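Beta-amyloid-like protein (Caenorhabditis elegans, PDB 3K6B) is a worm relative of the amyloid precursor protein whose E2 domain binds a sulfated sugar here and probably recognises heparan sulfate chains. Local coordinates at residues A[9-14]-A[95-100]. Numbering follows the deposited sequence.
Sequences ANWTNE and VQAMLN. With GU4 (2,3,4,6-tetra-O-sulfonato-alpha-D-glucopyranose), chain B.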
loop_
_atom_site.group_PDB
_atom_site.type_symbol
_atom_site.label_atom_id
_atom_site.label_comp_id
_atom_site.label_asym_id
_atom_site.label_seq_id
_atom_site.Cartn_x
_atom_site.Cartn_y
_atom_site.Cartn_z
ATOM N N ALA A 9 9.877 -9.617 12.366
ATOM C CA ALA A 9 9.667 -10.992 11.920
ATOM C C ALA A 9 8.284 -11.634 12.161
ATOM O O ALA A 9 8.150 -12.842 12.001
ATOM C CB ALA A 9 10.758 -11.885 12.482
ATOM N N ASN A 10 7.256 -10.885 12.559
ATOM C CA ASN A 10 5.949 -11.534 12.710
ATOM C C ASN A 10 5.164 -11.007 11.517
ATOM O O ASN A 10 4.341 -11.705 10.958
ATOM C CB ASN A 10 5.250 -11.146 14.035
ATOM C CG ASN A 10 4.033 -12.042 14.353
ATOM O OD1 ASN A 10 3.446 -12.651 13.455
ATOM N ND2 ASN A 10 3.646 -12.101 15.644
ATOM N N TRP A 11 5.445 -9.768 11.135
ATOM C CA TRP A 11 4.753 -9.163 10.008
ATOM C C TRP A 11 3.225 -9.178 10.157
ATOM O O TRP A 11 2.514 -8.549 9.373
ATOM C CB TRP A 11 5.178 -9.837 8.686
ATOM C CG TRP A 11 6.640 -9.580 8.344
ATOM C CD1 TRP A 11 7.529 -8.815 9.050
ATOM C CD2 TRP A 11 7.356 -10.051 7.195
ATOM N NE1 TRP A 11 8.749 -8.775 8.411
ATOM C CE2 TRP A 11 8.670 -9.524 7.268
ATOM C CE3 TRP A 11 7.019 -10.862 6.108
ATOM C CZ2 TRP A 11 9.639 -9.786 6.293
ATOM C CZ3 TRP A 11 7.983 -11.119 5.148
ATOM C CH2 TRP A 11 9.273 -10.582 5.244
ATOM N N THR A 12 2.752 -9.872 11.192
ATOM C CA THR A 12 1.331 -10.002 11.521
ATOM C C THR A 12 0.658 -8.648 11.712
ATOM O O THR A 12 -0.533 -8.513 11.477
ATOM C CB THR A 12 1.141 -10.901 12.811
ATOM O OG1 THR A 12 1.101 -12.275 12.417
ATOM C CG2 THR A 12 -0.145 -10.598 13.546
ATOM N N ASN A 13 1.409 -7.648 12.143
ATOM C CA ASN A 13 0.834 -6.325 12.325
ATOM C C ASN A 13 1.661 -5.347 11.525
ATOM O O ASN A 13 2.130 -4.359 12.071
ATOM C CB ASN A 13 0.852 -5.912 13.795
ATOM C CG ASN A 13 -0.102 -6.736 14.645
ATOM O OD1 ASN A 13 0.265 -7.783 15.192
ATOM N ND2 ASN A 13 -1.343 -6.274 14.739
ATOM N N GLU A 14 1.847 -5.641 10.235
ATOM C CA GLU A 14 2.609 -4.794 9.341
ATOM C C GLU A 14 2.005 -3.396 9.202
ATOM O O GLU A 14 2.738 -2.416 9.257
ATOM C CB GLU A 14 2.743 -5.468 7.966
ATOM C CG GLU A 14 3.450 -4.626 6.909
ATOM C CD GLU A 14 4.882 -4.290 7.288
ATOM O OE1 GLU A 14 5.441 -5.006 8.145
ATOM O OE2 GLU A 14 5.454 -3.326 6.727
ATOM N N VAL A 95 3.374 -7.012 2.826
ATOM C CA VAL A 95 1.926 -7.088 2.678
ATOM C C VAL A 95 1.570 -8.140 1.635
ATOM O O VAL A 95 0.727 -8.971 1.904
ATOM C CB VAL A 95 1.308 -5.717 2.301
ATOM C CG1 VAL A 95 -0.197 -5.833 2.208
ATOM C CG2 VAL A 95 1.675 -4.667 3.338
ATOM N N GLN A 96 2.217 -8.133 0.466
ATOM C CA GLN A 96 1.942 -9.140 -0.569
ATOM C C GLN A 96 2.240 -10.541 -0.015
ATOM O O GLN A 96 1.434 -11.467 -0.134
ATOM C CB GLN A 96 2.808 -8.905 -1.808
ATOM C CG GLN A 96 2.040 -8.528 -3.053
ATOM C CD GLN A 96 2.360 -7.108 -3.526
ATOM O OE1 GLN A 96 1.627 -6.162 -3.219
ATOM N NE2 GLN A 96 3.466 -6.953 -4.269
ATOM N N ALA A 97 3.412 -10.675 0.594
ATOM C CA ALA A 97 3.859 -11.930 1.192
ATOM C C ALA A 97 2.864 -12.445 2.233
ATOM O O ALA A 97 2.532 -13.630 2.245
ATOM C CB ALA A 97 5.210 -11.727 1.843
ATOM N N MET A 98 2.406 -11.551 3.109
ATOM C CA MET A 98 1.458 -11.895 4.156
ATOM C C MET A 98 0.087 -12.183 3.586
ATOM O O MET A 98 -0.610 -13.053 4.099
ATOM C CB MET A 98 1.379 -10.771 5.191
ATOM C CG MET A 98 2.376 -10.950 6.317
ATOM S SD MET A 98 1.940 -12.414 7.254
ATOM C CE MET A 98 3.245 -12.449 8.478
ATOM N N LEU A 99 -0.300 -11.465 2.528
ATOM C CA LEU A 99 -1.598 -11.683 1.875
ATOM C C LEU A 99 -1.562 -13.057 1.234
ATOM O O LEU A 99 -2.509 -13.837 1.314
ATOM C CB LEU A 99 -1.860 -10.644 0.776
ATOM C CG LEU A 99 -2.628 -9.368 1.142
ATOM C CD1 LEU A 99 -2.493 -8.384 0.016
ATOM C CD2 LEU A 99 -4.095 -9.652 1.425
ATOM N N ASN A 100 -0.445 -13.350 0.591
ATOM C CA ASN A 100 -0.311 -14.636 -0.051
ATOM C C ASN A 100 -0.509 -15.758 0.946
ATOM O O ASN A 100 -1.164 -16.755 0.668
ATOM C CB ASN A 100 1.050 -14.756 -0.709
ATOM C CG ASN A 100 1.067 -14.146 -2.070
ATOM O OD1 ASN A 100 0.122 -14.304 -2.835
ATOM N ND2 ASN A 100 2.145 -13.453 -2.394
HETATM O O1 GU4 B . -7.510 -1.578 9.056
HETATM C C1 GU4 B . -6.252 -1.597 8.502
HETATM O O5 GU4 B . -5.368 -2.304 9.420
HETATM C C5 GU4 B . -5.906 -3.611 9.751
HETATM C C6 GU4 B . -4.882 -4.334 10.666
HETATM O O6 GU4 B . -3.498 -4.440 10.174
HETATM S S6 GU4 B . -2.407 -4.918 11.141
HETATM O O22 GU4 B . -2.557 -4.299 12.480
HETATM O O23 GU4 B . -1.109 -4.401 10.644
HETATM O O21 GU4 B . -2.443 -6.422 11.055
HETATM C C4 GU4 B . -6.143 -4.519 8.469
HETATM O O4 GU4 B . -6.852 -5.723 8.805
HETATM S S4 GU4 B . -6.148 -7.012 8.443
HETATM O O25 GU4 B . -6.999 -8.087 9.071
HETATM O O26 GU4 B . -6.106 -7.137 6.938
HETATM O O24 GU4 B . -4.725 -7.098 8.976
HETATM C C3 GU4 B . -6.909 -3.753 7.323
HETATM O O3 GU4 B . -6.858 -4.479 6.073
HETATM S S3 GU4 B . -8.238 -4.964 5.632
HETATM O O28 GU4 B . -8.976 -3.789 5.031
HETATM O O29 GU4 B . -8.058 -6.016 4.591
HETATM O O27 GU4 B . -8.982 -5.641 6.760
HETATM C C2 GU4 B . -6.331 -2.333 7.130
HETATM O O2 GU4 B . -7.148 -1.636 6.203
HETATM S S2 GU4 B . -6.327 -1.019 5.108
HETATM O O11 GU4 B . -7.255 -0.173 4.323
HETATM O O12 GU4 B . -5.378 -0.015 5.675
HETATM O O10 GU4 B . -5.793 -2.202 4.325
#
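Met98 reaches out from helix 55-119 to meet Trp11, in the loop that leads into helix 14-53. Its CG lies 3.8 Å from Trp11 CB. The flexible, unbranched thioether suits the place, because it can span the 7.3 Å between Trp11 CA and Met98 CA: a turn at chi2 (-66°) followed by an extended chi3 brings Met98 CE beside Trp11 CB and within 3.8 Å of Thr12 N. The indole approaches Ala97 obliquely, with Trp11 CZ3 4.4 Å from Ala97 CB. The short methyl of Ala97 is consistent with this peripheral approach of a broad ring.

One turn earlier, the aliphatic part of Glu14 crosses Val95 at about a right angle, and Glu14 CG lies 4.0 Å from Val95 CG2. With CG anti to the backbone N (chi1 176°), the chain then bends, and the buried carboxylate is satisfied: OE1 forms a salt bridge with Arg94, and OE2 is hydrogen-bonded to Tyr5 and His91. The loop braces itself too: Thr12 OG1 donates to Asn10 OD1 over 2.6 Å, from above the carbonyl plane.

Beyond the loop sits the sulfated glucose. Asn13 ND2 donates to sulfate oxygen O22 of GU4 (3.2 Å), and the side chains of His15 and His143 and the backbone N of Asp16 also bond the ligand, so the sugar spans the start of helix 14-53 and helix 123-154. Between 9-14 and 95-100 the contacts are apolar, while Glu14 anchors the loop's end to the same helix through Arg94 and His91; the polar groups of Asn13 and the start of helix 14-53 serve the anion, consistent with a site for sulfated glycosaminoglycans.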